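Local coordinates for protein phosphodiesterase (Salpingoeca rosetta, PDB 7D7P) that belongs to the HD-clan phosphodiesterase family and holds a zinc ion and a magnesium ion in an all-helical fold, at residues 116-121 and 264-269; 137-142 and 211-216; 141-146 and 254-259; 215-220 and 258-263; 226-231 and 248-253. All coordinates share one frame; numbering follows the deposited sequence.

Contact 1: residues 116-121 and 264-269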
# COMPACT_ATOMS: atom_id res chain seq x y z
N LEU A 116 20.75 19.55 -0.45
CA LEU A 116 21.31 20.48 0.53
C LEU A 116 20.21 21.27 1.22
O LEU A 116 20.18 21.37 2.45
CB LEU A 116 22.31 21.42 -0.13
CG LEU A 116 22.70 22.62 0.74
CD1 LEU A 116 23.50 22.17 1.95
CD2 LEU A 116 23.48 23.67 -0.06
N HIS A 117 19.28 21.83 0.44
CA HIS A 117 18.22 22.64 1.02
C HIS A 117 17.28 21.81 1.88
O HIS A 117 16.84 22.25 2.95
CB HIS A 117 17.45 23.36 -0.08
CG HIS A 117 16.42 24.32 0.43
ND1 HIS A 117 15.11 23.94 0.68
CD2 HIS A 117 16.50 25.63 0.75
CE1 HIS A 117 14.44 24.99 1.13
NE2 HIS A 117 15.25 26.02 1.18
N THR A 118 16.94 20.60 1.42
CA THR A 118 16.06 19.73 2.19
C THR A 118 16.73 19.27 3.48
O THR A 118 16.07 19.12 4.51
CB THR A 118 15.62 18.54 1.34
OG1 THR A 118 15.08 19.01 0.10
CG2 THR A 118 14.57 17.70 2.08
N THR A 119 18.05 19.03 3.43
CA THR A 119 18.79 18.71 4.65
C THR A 119 18.76 19.88 5.62
O THR A 119 18.63 19.69 6.84
CB THR A 119 20.23 18.34 4.31
OG1 THR A 119 20.25 17.20 3.44
CG2 THR A 119 21.02 18.02 5.57
N TYR A 120 18.85 21.11 5.10
CA TYR A 120 18.75 22.29 5.95
C TYR A 120 17.37 22.39 6.59
O TYR A 120 17.25 22.80 7.75
CB TYR A 120 19.07 23.53 5.12
CG TYR A 120 18.29 24.77 5.46
CD1 TYR A 120 18.68 25.60 6.51
CD2 TYR A 120 17.18 25.15 4.71
CE1 TYR A 120 17.97 26.74 6.82
CE2 TYR A 120 16.47 26.29 5.01
CZ TYR A 120 16.87 27.09 6.06
OH TYR A 120 16.16 28.23 6.36
N LEU A 121 16.32 21.99 5.87
CA LEU A 121 14.98 22.00 6.45
C LEU A 121 14.84 20.92 7.52
O LEU A 121 14.26 21.17 8.58
CB LEU A 121 13.93 21.80 5.35
CG LEU A 121 13.78 22.89 4.29
CD1 LEU A 121 12.85 22.42 3.18
CD2 LEU A 121 13.27 24.19 4.89
N PRO A 264 8.86 12.65 -3.48
CA PRO A 264 7.48 12.50 -2.99
C PRO A 264 7.09 13.46 -1.88
O PRO A 264 5.91 13.49 -1.51
CB PRO A 264 7.44 11.04 -2.47
CG PRO A 264 8.73 10.41 -2.94
CD PRO A 264 9.70 11.53 -3.03
N ILE A 265 8.01 14.25 -1.34
CA ILE A 265 7.68 15.18 -0.26
C ILE A 265 7.64 16.62 -0.76
O ILE A 265 7.67 17.55 0.04
CB ILE A 265 8.65 15.02 0.93
CG1 ILE A 265 10.09 15.29 0.50
CG2 ILE A 265 8.52 13.64 1.54
CD1 ILE A 265 11.09 15.17 1.64
N LYS A 266 7.56 16.81 -2.07
CA LYS A 266 7.43 18.11 -2.71
C LYS A 266 6.05 18.25 -3.35
O LYS A 266 5.32 17.27 -3.50
CB LYS A 266 8.53 18.28 -3.76
CG LYS A 266 9.92 18.45 -3.18
CD LYS A 266 10.06 19.78 -2.46
CE LYS A 266 11.47 19.97 -1.90
NZ LYS A 266 11.64 21.33 -1.32
N PRO A 267 5.65 19.47 -3.72
CA PRO A 267 4.39 19.64 -4.46
C PRO A 267 4.38 18.78 -5.72
O PRO A 267 5.43 18.46 -6.28
CB PRO A 267 4.36 21.13 -4.78
CG PRO A 267 5.16 21.75 -3.69
CD PRO A 267 6.24 20.77 -3.35
N PHE A 268 3.17 18.41 -6.16
CA PHE A 268 3.05 17.39 -7.20
C PHE A 268 3.72 17.81 -8.50
O PHE A 268 4.31 16.98 -9.20
CB PHE A 268 1.59 17.04 -7.47
CG PHE A 268 1.42 15.98 -8.52
CD1 PHE A 268 1.69 14.65 -8.23
CD2 PHE A 268 1.03 16.31 -9.80
CE1 PHE A 268 1.56 13.67 -9.19
CE2 PHE A 268 0.89 15.33 -10.78
CZ PHE A 268 1.15 14.01 -10.47
N GLU A 269 3.64 19.10 -8.85
CA GLU A 269 4.34 19.56 -10.05
C GLU A 269 5.84 19.32 -9.93
O GLU A 269 6.49 18.97 -10.92
CB GLU A 269 4.05 21.04 -10.30
CG GLU A 269 4.53 21.53 -11.65
CD GLU A 269 4.15 22.97 -11.93
OE1 GLU A 269 4.85 23.88 -11.44
OE2 GLU A 269 3.15 23.19 -12.65
O HOH W 1 14.02 21.55 -0.08
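Lys266 reaches across to Thr118 and His117, and a water joins the three side chains. The lysine chain bends at its start (chi1 -70°, chi2 -68°) and then runs straight. Its CE passes 4.2 Å from Thr118 OG1, and NZ comes forward to give a proton to the water at 2.7 Å. The same water donates to Thr118 OG1 at 2.8 Å. It lies in the ring plane of His117, at the ND1 edge, 2.7 Å from ND1. Beside the polar group, Thr118 CG2 lies 4.3 Å from Ile265 CD1. The site joins helix 109-126 of the all-helical phosphodiesterase fold to the turn that leads into helix 268-291, where Pro267 is the N-cap residue. The three touching residues are buried, and the polar atoms here have further partners within the protein. Lys266 NZ is also bonded to the carbonyl oxygens of Trp54 and Phe56. Thr118 OG1 bonds back to Met114 O one turn earlier, and His117 NE2 is bonded to Leu51 O. The His117 ring is packed as well: Tyr120 CD2 sits 4.0 Å above one face, offset toward the rim, and Phe56 stacks on the ring. His117 ND1 and Lys266 NZ are 4.8 Å apart, and the nearby lysine would probably disfavour a positive charge on the histidine.

Contact 2: residues 137-142 and 211-216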
# COMPACT_ATOMS: atom_id res chain seq x y z
N LEU A 137 28.19 21.37 9.89
CA LEU A 137 28.99 21.69 8.72
C LEU A 137 29.21 20.46 7.84
O LEU A 137 29.17 20.56 6.61
CB LEU A 137 30.34 22.28 9.15
CG LEU A 137 31.38 22.54 8.06
CD1 LEU A 137 30.89 23.61 7.10
CD2 LEU A 137 32.72 22.93 8.68
N ALA A 138 29.41 19.30 8.46
CA ALA A 138 29.61 18.07 7.70
C ALA A 138 28.36 17.68 6.91
O ALA A 138 28.47 17.15 5.80
CB ALA A 138 30.02 16.93 8.63
N MET A 139 27.17 17.93 7.47
CA MET A 139 25.95 17.56 6.76
C MET A 139 25.73 18.44 5.54
O MET A 139 25.22 17.96 4.52
CB MET A 139 24.75 17.64 7.71
CG MET A 139 24.76 16.58 8.80
SD MET A 139 24.78 14.91 8.13
CE MET A 139 23.13 14.83 7.42
N LEU A 140 26.12 19.71 5.62
CA LEU A 140 25.99 20.60 4.46
C LEU A 140 26.92 20.18 3.33
O LEU A 140 26.52 20.16 2.16
CB LEU A 140 26.26 22.05 4.87
CG LEU A 140 25.38 22.65 5.97
CD1 LEU A 140 25.63 24.15 6.10
CD2 LEU A 140 23.92 22.36 5.71
N ILE A 141 28.17 19.83 3.66
CA ILE A 141 29.12 19.40 2.64
C ILE A 141 28.69 18.06 2.05
O ILE A 141 28.73 17.87 0.83
CB ILE A 141 30.54 19.32 3.24
CG1 ILE A 141 31.00 20.71 3.68
CG2 ILE A 141 31.51 18.72 2.23
CD1 ILE A 141 32.31 20.70 4.46
N ALA A 142 28.27 17.12 2.90
CA ALA A 142 27.88 15.80 2.41
C ALA A 142 26.68 15.88 1.48
O ALA A 142 26.64 15.19 0.45
CB ALA A 142 27.58 14.88 3.59
N ILE A 211 31.54 10.49 5.29
CA ILE A 211 31.68 9.16 4.70
C ILE A 211 30.45 8.32 5.00
O ILE A 211 29.84 7.73 4.09
CB ILE A 211 32.97 8.48 5.20
CG1 ILE A 211 34.20 9.16 4.60
CG2 ILE A 211 32.95 6.99 4.86
CD1 ILE A 211 35.51 8.73 5.25
N ASN A 212 30.06 8.24 6.28
CA ASN A 212 28.95 7.38 6.66
C ASN A 212 27.64 7.83 6.03
O ASN A 212 26.83 7.00 5.61
CB ASN A 212 28.82 7.33 8.19
CG ASN A 212 27.75 6.36 8.65
OD1 ASN A 212 26.62 6.76 8.94
ND2 ASN A 212 28.09 5.08 8.72
N CYS A 213 27.41 9.14 5.96
CA CYS A 213 26.14 9.63 5.44
C CYS A 213 26.05 9.44 3.93
O CYS A 213 24.99 9.05 3.41
CB CYS A 213 25.93 11.09 5.83
SG CYS A 213 25.50 11.31 7.58
N ILE A 214 27.14 9.69 3.20
CA ILE A 214 27.11 9.49 1.75
C ILE A 214 27.00 8.01 1.41
O ILE A 214 26.24 7.63 0.51
CB ILE A 214 28.35 10.13 1.09
CG1 ILE A 214 28.25 11.66 1.14
CG2 ILE A 214 28.50 9.66 -0.35
CD1 ILE A 214 29.46 12.37 0.57
N LEU A 215 27.74 7.15 2.12
CA LEU A 215 27.65 5.72 1.86
C LEU A 215 26.26 5.18 2.18
O LEU A 215 25.82 4.20 1.57
CB LEU A 215 28.70 4.97 2.67
CG LEU A 215 30.15 5.04 2.18
CD1 LEU A 215 31.07 4.26 3.11
CD2 LEU A 215 30.27 4.53 0.75
N ASN A 216 25.55 5.81 3.12
CA ASN A 216 24.20 5.38 3.45
C ASN A 216 23.15 5.94 2.50
O ASN A 216 21.96 5.64 2.67
CB ASN A 216 23.86 5.77 4.89
CG ASN A 216 24.19 4.66 5.88
OD1 ASN A 216 23.49 3.65 5.95
ND2 ASN A 216 25.27 4.84 6.64
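Next to the Met139–Cys213 contact, the carbonyl oxygen of Asn212 is gripped twice by Asn216. Asn216 N donates to Asn212 O at 3.0 Å, and Asn216 ND2 donates to the same atom at 2.9 Å. The two donors come from opposite faces of the carbonyl plane. The side-chain bond has an N-H...O angle of 155°, and the oxygen lies close to the amide plane. The other end of that amide is held too, because OD1 is bonded to Lys225 NZ. The Asn216 side chain is thus tied at both ends where helix 200-215 stops. Across the contact the meeting is apolar. Met139 is bent at chi2 and chi3, which curls its sulfur round until SD lies 3.7 Å from Cys213 SG. Further along, Ile214 presents CG1 to Ala142, 4.1 Å from its CB and 3.9 Å from its carbonyl oxygen. Here two helices of the HD-type phosphodiesterase core, 133-145 and 200-215, come close. The CA atoms of Ala142 and Ile214 are 6.4 Å apart, and the small side chain of Ala142 leaves room for that approach. All four touching residues are buried. Helix 245-260 also packs here: Leu252 meets Met139, and Leu256 meets Cys213. Ile214 also touches Ser180 of helix 174-187. The Ile214 side chain lies about 7 Å from the bound magnesium ion and about 9 Å from the zinc ion.

Contact 3: residues 141-146 and 254-259. With ZN (zinc ion), chain G.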
# COMPACT_ATOMS: atom_id res chain seq x y z
N ILE A 141 28.17 19.83 3.66
CA ILE A 141 29.12 19.40 2.64
C ILE A 141 28.69 18.06 2.05
O ILE A 141 28.73 17.87 0.83
CB ILE A 141 30.54 19.32 3.24
CG1 ILE A 141 31.00 20.71 3.68
CG2 ILE A 141 31.51 18.72 2.23
CD1 ILE A 141 32.31 20.70 4.46
N ALA A 142 28.27 17.12 2.90
CA ALA A 142 27.88 15.80 2.41
C ALA A 142 26.68 15.88 1.48
O ALA A 142 26.64 15.19 0.45
CB ALA A 142 27.58 14.88 3.59
N ALA A 143 25.69 16.71 1.82
CA ALA A 143 24.48 16.80 1.00
C ALA A 143 24.80 17.33 -0.39
O ALA A 143 24.27 16.83 -1.39
CB ALA A 143 23.45 17.69 1.69
N LEU A 144 25.65 18.35 -0.48
CA LEU A 144 25.98 18.93 -1.78
C LEU A 144 26.90 18.02 -2.59
O LEU A 144 26.89 18.07 -3.82
CB LEU A 144 26.63 20.30 -1.58
CG LEU A 144 26.37 21.39 -2.61
CD1 LEU A 144 24.91 21.44 -3.04
CD2 LEU A 144 26.79 22.72 -2.02
N SER A 145 27.68 17.18 -1.92
CA SER A 145 28.68 16.34 -2.55
C SER A 145 28.21 14.91 -2.78
O SER A 145 28.98 14.10 -3.32
CB SER A 145 29.96 16.31 -1.70
OG SER A 145 30.46 17.62 -1.47
N HIS A 146 26.98 14.58 -2.40
CA HIS A 146 26.59 13.17 -2.26
C HIS A 146 26.46 12.44 -3.59
O HIS A 146 26.45 11.21 -3.60
CB HIS A 146 25.28 13.06 -1.48
CG HIS A 146 24.07 13.26 -2.33
ND1 HIS A 146 23.62 14.51 -2.70
CD2 HIS A 146 23.21 12.37 -2.88
CE1 HIS A 146 22.53 14.38 -3.44
NE2 HIS A 146 22.26 13.10 -3.56
N VAL A 254 20.13 8.76 8.55
CA VAL A 254 18.71 8.61 8.23
C VAL A 254 18.16 9.89 7.61
O VAL A 254 17.38 9.84 6.65
CB VAL A 254 17.93 8.20 9.50
CG1 VAL A 254 16.44 8.46 9.33
CG2 VAL A 254 18.19 6.74 9.84
N LEU A 255 18.58 11.05 8.13
CA LEU A 255 18.03 12.31 7.64
C LEU A 255 18.55 12.65 6.25
O LEU A 255 17.80 13.17 5.41
CB LEU A 255 18.35 13.44 8.63
CG LEU A 255 17.58 13.39 9.95
CD1 LEU A 255 18.03 14.52 10.87
CD2 LEU A 255 16.08 13.46 9.70
N LEU A 256 19.83 12.39 5.97
CA LEU A 256 20.35 12.66 4.64
C LEU A 256 19.71 11.76 3.60
O LEU A 256 19.43 12.19 2.47
CB LEU A 256 21.87 12.51 4.60
CG LEU A 256 22.47 12.82 3.22
CD1 LEU A 256 22.24 14.28 2.85
CD2 LEU A 256 23.96 12.48 3.14
N HIS A 257 19.47 10.49 3.95
CA HIS A 257 18.74 9.60 3.05
C HIS A 257 17.33 10.12 2.81
O HIS A 257 16.81 10.03 1.69
CB HIS A 257 18.72 8.19 3.63
CG HIS A 257 17.94 7.21 2.80
ND1 HIS A 257 18.22 6.98 1.47
CD2 HIS A 257 16.91 6.39 3.12
CE1 HIS A 257 17.39 6.07 1.00
NE2 HIS A 257 16.58 5.70 1.98
N THR A 258 16.70 10.68 3.85
CA THR A 258 15.38 11.29 3.68
C THR A 258 15.43 12.44 2.69
O THR A 258 14.56 12.56 1.82
CB THR A 258 14.85 11.77 5.03
OG1 THR A 258 14.84 10.69 5.97
CG2 THR A 258 13.43 12.32 4.88
N ALA A 259 16.44 13.31 2.81
CA ALA A 259 16.54 14.45 1.90
C ALA A 259 16.87 14.02 0.48
O ALA A 259 16.48 14.69 -0.48
CB ALA A 259 17.58 15.45 2.41
ZN ZN G . 21.01 11.78 -4.80
O HOH W 2 22.01 9.64 -4.01
O HOH W 3 19.65 10.31 -6.09
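The apolar part rests on Leu256, whose forked end meets two alanines of helix 133-145. CD1 lies 3.8 Å from Ala143 CB, and CD2 is 4.4 Å from Ala142 CB. With CG anti to the backbone N (chi1 -179°), the fork extends toward the other helix. The alanines are short, so the CA atoms of Ala143 and Leu256 come within 6.9 Å. No hydrogen bond crosses between the two segments. Within 141-146, His146 ND1 donates to Ala143 O at 2.7 Å, with an N-H...O angle of 153° and the oxygen 17° out of the ring plane. This bond fixes the rotation of the imidazole and leaves its other nitrogen for the metal. The metal bond runs from His146 NE2 to the zinc ion at 2.2 Å. Water 2, also on zinc, lies in plane at the edge of the ring. His111, Asp147 and Asp260 complete the protein ligands, as expected for an HD-clan site. Helix 109-126 covers the junction through Thr119, which touches both Ala143 and Leu256. Helix 200-215 packs beside it, with Ile210 on Ala142, while helix 305-330 lies along Val254 and Thr258.

Contact 4: residues 215-220 and 258-263. With ZN (zinc ion), chain G.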
# COMPACT_ATOMS: atom_id res chain seq x y z
N LEU A 215 27.74 7.15 2.12
CA LEU A 215 27.65 5.72 1.86
C LEU A 215 26.26 5.18 2.18
O LEU A 215 25.82 4.20 1.57
CB LEU A 215 28.70 4.97 2.67
CG LEU A 215 30.15 5.04 2.18
CD1 LEU A 215 31.07 4.26 3.11
CD2 LEU A 215 30.27 4.53 0.75
N ASN A 216 25.55 5.81 3.12
CA ASN A 216 24.20 5.38 3.45
C ASN A 216 23.15 5.94 2.50
O ASN A 216 21.96 5.64 2.67
CB ASN A 216 23.86 5.77 4.89
CG ASN A 216 24.19 4.66 5.88
OD1 ASN A 216 23.49 3.65 5.95
ND2 ASN A 216 25.27 4.84 6.64
N THR A 217 23.54 6.73 1.49
CA THR A 217 22.61 7.06 0.42
C THR A 217 22.49 5.93 -0.59
O THR A 217 21.66 6.03 -1.51
CB THR A 217 23.04 8.35 -0.30
OG1 THR A 217 24.30 8.16 -0.94
CG2 THR A 217 23.13 9.51 0.70
N ASP A 218 23.28 4.87 -0.45
CA ASP A 218 23.13 3.68 -1.27
C ASP A 218 21.78 3.03 -0.98
O ASP A 218 21.52 2.59 0.14
CB ASP A 218 24.28 2.70 -0.98
CG ASP A 218 24.27 1.48 -1.88
OD1 ASP A 218 23.35 1.34 -2.72
OD2 ASP A 218 25.19 0.64 -1.76
N MET A 219 20.93 2.96 -2.01
CA MET A 219 19.60 2.39 -1.84
C MET A 219 19.65 0.95 -1.34
O MET A 219 18.70 0.48 -0.71
CB MET A 219 18.82 2.47 -3.16
CG MET A 219 18.60 3.88 -3.68
SD MET A 219 17.74 4.94 -2.50
CE MET A 219 16.30 3.94 -2.14
N ALA A 220 20.75 0.24 -1.61
CA ALA A 220 20.91 -1.12 -1.12
C ALA A 220 20.97 -1.21 0.40
O ALA A 220 20.83 -2.31 0.95
CB ALA A 220 22.18 -1.74 -1.72
N THR A 258 16.70 10.68 3.85
CA THR A 258 15.38 11.29 3.68
C THR A 258 15.43 12.44 2.69
O THR A 258 14.56 12.56 1.82
CB THR A 258 14.85 11.77 5.03
OG1 THR A 258 14.84 10.69 5.97
CG2 THR A 258 13.43 12.32 4.88
N ALA A 259 16.44 13.31 2.81
CA ALA A 259 16.54 14.45 1.90
C ALA A 259 16.87 14.02 0.48
O ALA A 259 16.48 14.69 -0.48
CB ALA A 259 17.58 15.45 2.41
N ASP A 260 17.59 12.90 0.32
CA ASP A 260 17.90 12.40 -1.01
C ASP A 260 16.64 12.03 -1.77
O ASP A 260 16.53 12.26 -2.98
CB ASP A 260 18.84 11.20 -0.91
CG ASP A 260 19.49 10.85 -2.24
OD1 ASP A 260 19.45 11.69 -3.15
OD2 ASP A 260 20.04 9.74 -2.36
N LEU A 261 15.66 11.45 -1.07
CA LEU A 261 14.39 11.07 -1.68
C LEU A 261 13.37 12.20 -1.54
O LEU A 261 12.32 12.06 -0.92
CB LEU A 261 13.87 9.78 -1.05
CG LEU A 261 14.83 8.58 -1.04
CD1 LEU A 261 14.18 7.38 -0.36
CD2 LEU A 261 15.28 8.23 -2.44
N HIS A 262 13.70 13.34 -2.14
CA HIS A 262 12.89 14.54 -1.99
C HIS A 262 11.69 14.59 -2.92
O HIS A 262 10.79 15.41 -2.69
CB HIS A 262 13.75 15.80 -2.21
CG HIS A 262 14.46 15.83 -3.53
ND1 HIS A 262 13.79 16.02 -4.73
CD2 HIS A 262 15.77 15.70 -3.85
CE1 HIS A 262 14.66 16.00 -5.72
NE2 HIS A 262 15.87 15.81 -5.22
N ASN A 263 11.64 13.73 -3.94
CA ASN A 263 10.55 13.80 -4.92
C ASN A 263 9.16 13.67 -4.29
O ASN A 263 8.31 14.53 -4.56
CB ASN A 263 10.76 12.75 -6.01
CG ASN A 263 11.76 13.19 -7.05
OD1 ASN A 263 12.52 14.14 -6.85
ND2 ASN A 263 11.78 12.49 -8.19
ZN ZN G . 21.01 11.78 -4.80
O HOH W 4 19.58 7.91 -0.42
O HOH W 2 22.01 9.64 -4.01
O HOH W 3 19.65 10.31 -6.09
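A chi1 of -165° turns the Asp260 carboxylate toward Thr217 and the metal. On the other side Thr217 has chi1 64°, which sends OG1 back to a hydrogen bond with Ile214 O. Thr217 CB is 3.9 Å from Asp260 OD2. No direct hydrogen bond crosses, but water 4 bridges the segments, donating to Asp260 OD2 at 2.7 Å and to Thr217 O at 3.0 Å. The carboxylate divides its work. OD1 binds the zinc ion at 2.3 Å, while OD2 stays 3.3 Å from it and accepts from water 2 at 2.6 Å. Water 2 is itself on the zinc, so OD2 probably helps to position a metal-bound water as well as the bridging one. This is the metal centre of an HD-clan fold: Asp260 ends helix 245-260 and shares the zinc with His111, His146 and Asp147. The Thr217 side chain is about 4 Å from the magnesium ion. In the second shell, His262 NE2 is bonded to ND1 of the zinc ligand His111. Residues 215-218 form a type I turn, and Asp218 OD1 accepts from Ala220 N in an Asx turn. Leu261 is the centre of an inverse gamma turn where the chain leaves its helix. At the more exposed end, Met219 and Leu261 reach toward each other tip to tip, with SD 4.1 Å from CD2. Met219 also touches His257.

Contact 5: residues 226-231 and 248-253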
# COMPACT_ATOMS: atom_id res chain seq x y z
N LEU A 226 15.84 0.97 7.80
CA LEU A 226 14.42 0.92 8.14
C LEU A 226 14.16 -0.05 9.29
O LEU A 226 13.36 0.24 10.18
CB LEU A 226 13.59 0.54 6.91
CG LEU A 226 12.08 0.50 7.10
CD1 LEU A 226 11.55 1.82 7.65
CD2 LEU A 226 11.39 0.14 5.79
N SER A 227 14.83 -1.21 9.27
CA SER A 227 14.67 -2.19 10.34
C SER A 227 15.16 -1.65 11.68
O SER A 227 14.52 -1.87 12.72
CB SER A 227 15.40 -3.48 10.00
OG SER A 227 14.97 -4.03 8.77
N LYS A 228 16.29 -0.95 11.68
CA LYS A 228 16.83 -0.41 12.93
C LYS A 228 15.94 0.70 13.47
O LYS A 228 15.77 0.84 14.69
CB LYS A 228 18.26 0.09 12.71
CG LYS A 228 19.23 -1.00 12.29
CD LYS A 228 20.61 -0.44 12.00
CE LYS A 228 21.56 -1.52 11.50
NZ LYS A 228 22.91 -0.98 11.18
N MET A 229 15.36 1.51 12.58
CA MET A 229 14.41 2.53 13.01
C MET A 229 13.16 1.90 13.63
O MET A 229 12.60 2.43 14.59
CB MET A 229 14.03 3.42 11.83
CG MET A 229 15.14 4.34 11.37
SD MET A 229 15.03 5.99 12.09
CE MET A 229 13.61 6.63 11.22
N GLU A 230 12.72 0.76 13.08
CA GLU A 230 11.57 0.07 13.64
C GLU A 230 11.87 -0.46 15.04
O GLU A 230 11.02 -0.37 15.94
CB GLU A 230 11.13 -1.08 12.73
CG GLU A 230 10.45 -0.63 11.45
CD GLU A 230 9.82 -1.78 10.69
OE1 GLU A 230 10.35 -2.91 10.78
OE2 GLU A 230 8.80 -1.56 10.01
N GLU A 231 13.06 -1.02 15.24
CA GLU A 231 13.43 -1.52 16.57
C GLU A 231 13.59 -0.38 17.57
O GLU A 231 13.23 -0.53 18.74
CB GLU A 231 14.71 -2.35 16.48
CG GLU A 231 14.99 -3.16 17.75
CD GLU A 231 16.32 -3.88 17.69
OE1 GLU A 231 17.36 -3.21 17.55
OE2 GLU A 231 16.33 -5.13 17.80
N ARG A 248 23.63 9.06 17.26
CA ARG A 248 23.41 10.35 16.61
C ARG A 248 23.85 10.32 15.15
O ARG A 248 23.20 10.92 14.29
CB ARG A 248 24.14 11.46 17.37
CG ARG A 248 23.87 12.86 16.83
CD ARG A 248 24.45 13.93 17.75
NE ARG A 248 25.91 13.95 17.74
CZ ARG A 248 26.67 13.53 18.75
NH1 ARG A 248 26.11 13.06 19.85
NH2 ARG A 248 27.99 13.59 18.65
N LEU A 249 24.96 9.62 14.86
CA LEU A 249 25.40 9.49 13.47
C LEU A 249 24.38 8.70 12.65
O LEU A 249 24.14 9.02 11.48
CB LEU A 249 26.77 8.82 13.42
CG LEU A 249 27.35 8.59 12.02
CD1 LEU A 249 27.39 9.90 11.23
CD2 LEU A 249 28.73 7.96 12.08
N PHE A 250 23.77 7.67 13.25
CA PHE A 250 22.72 6.93 12.55
C PHE A 250 21.57 7.84 12.16
O PHE A 250 21.05 7.74 11.04
CB PHE A 250 22.22 5.78 13.44
CG PHE A 250 21.01 5.08 12.90
CD1 PHE A 250 21.14 4.13 11.89
CD2 PHE A 250 19.75 5.34 13.40
CE1 PHE A 250 20.03 3.48 11.39
CE2 PHE A 250 18.64 4.69 12.91
CZ PHE A 250 18.78 3.76 11.90
N VAL A 251 21.17 8.75 13.05
CA VAL A 251 20.09 9.68 12.77
C VAL A 251 20.47 10.62 11.63
O VAL A 251 19.66 10.91 10.74
CB VAL A 251 19.70 10.45 14.04
CG1 VAL A 251 18.78 11.62 13.71
CG2 VAL A 251 19.04 9.51 15.04
N LEU A 252 21.71 11.11 11.64
CA LEU A 252 22.17 11.96 10.54
C LEU A 252 22.13 11.22 9.21
O LEU A 252 21.72 11.77 8.19
CB LEU A 252 23.58 12.48 10.83
CG LEU A 252 23.78 13.27 12.12
CD1 LEU A 252 25.22 13.73 12.25
CD2 LEU A 252 22.82 14.46 12.17
N ALA A 253 22.56 9.95 9.21
CA ALA A 253 22.47 9.14 8.00
C ALA A 253 21.02 8.94 7.58
O ALA A 253 20.71 8.95 6.38
CB ALA A 253 23.16 7.79 8.22
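Phe250 puts the far end of its ring between Lys228 and Met229. CZ lies 3.7 Å from Met229 CG and 3.8 Å from Lys228 CB. Met229 CG is at the ring edge, near its plane, while the lysine CB approaches obliquely. Lys228 CD also touches the ring, 4.0 Å from CE1. On the other flank Met229 SD is 3.9 Å from CE2 and 5.1 Å from the ring centroid, an oblique Met-aromatic contact 68° off the ring normal. The torsions explain the fit. A chi1 of 172° carries the Phe250 ring from helix 245-260 toward helix 222-234. Met229 is bent at chi2 and chi3, and this turns its sulfur along the ring. Farther out, Leu327 of helix 305-330 packs on Met229. Val251, next to Phe250, packs on Phe238 and Phe331. Helices 222-234 and 245-260 follow one another in the chain, and the contact lies toward the outside of the helical fold. No hydrogen bond or salt bridge links the two segments. The lysine uses its methylenes here and its charged end leads away, so the contact probably rests on dispersion, with the sulfur-ring interaction adding to it.

Helix 245-260 takes part in contacts 3, 4 and 5, and helix 133-145 in contacts 2 and 3. Contacts 2 and 3 have centres 6 Å apart, contacts 3 and 4 only 7 Å. Contacts 3 and 4 share the zinc ion and two waters, and supply one metal ligand each. The centres of contacts 1 and 3 are 12 Å apart, and Thr118 and Thr119 meet Ala259. Contact 5 is more peripheral, its centre 20 Å from that of contact 1. Along the chain contact 1 closes the longest loop and the other four are nested inside it; contact 5 lies within contacts 3 and 4. Contacts 3 and 4 thus bring residues distant in sequence to one metal centre.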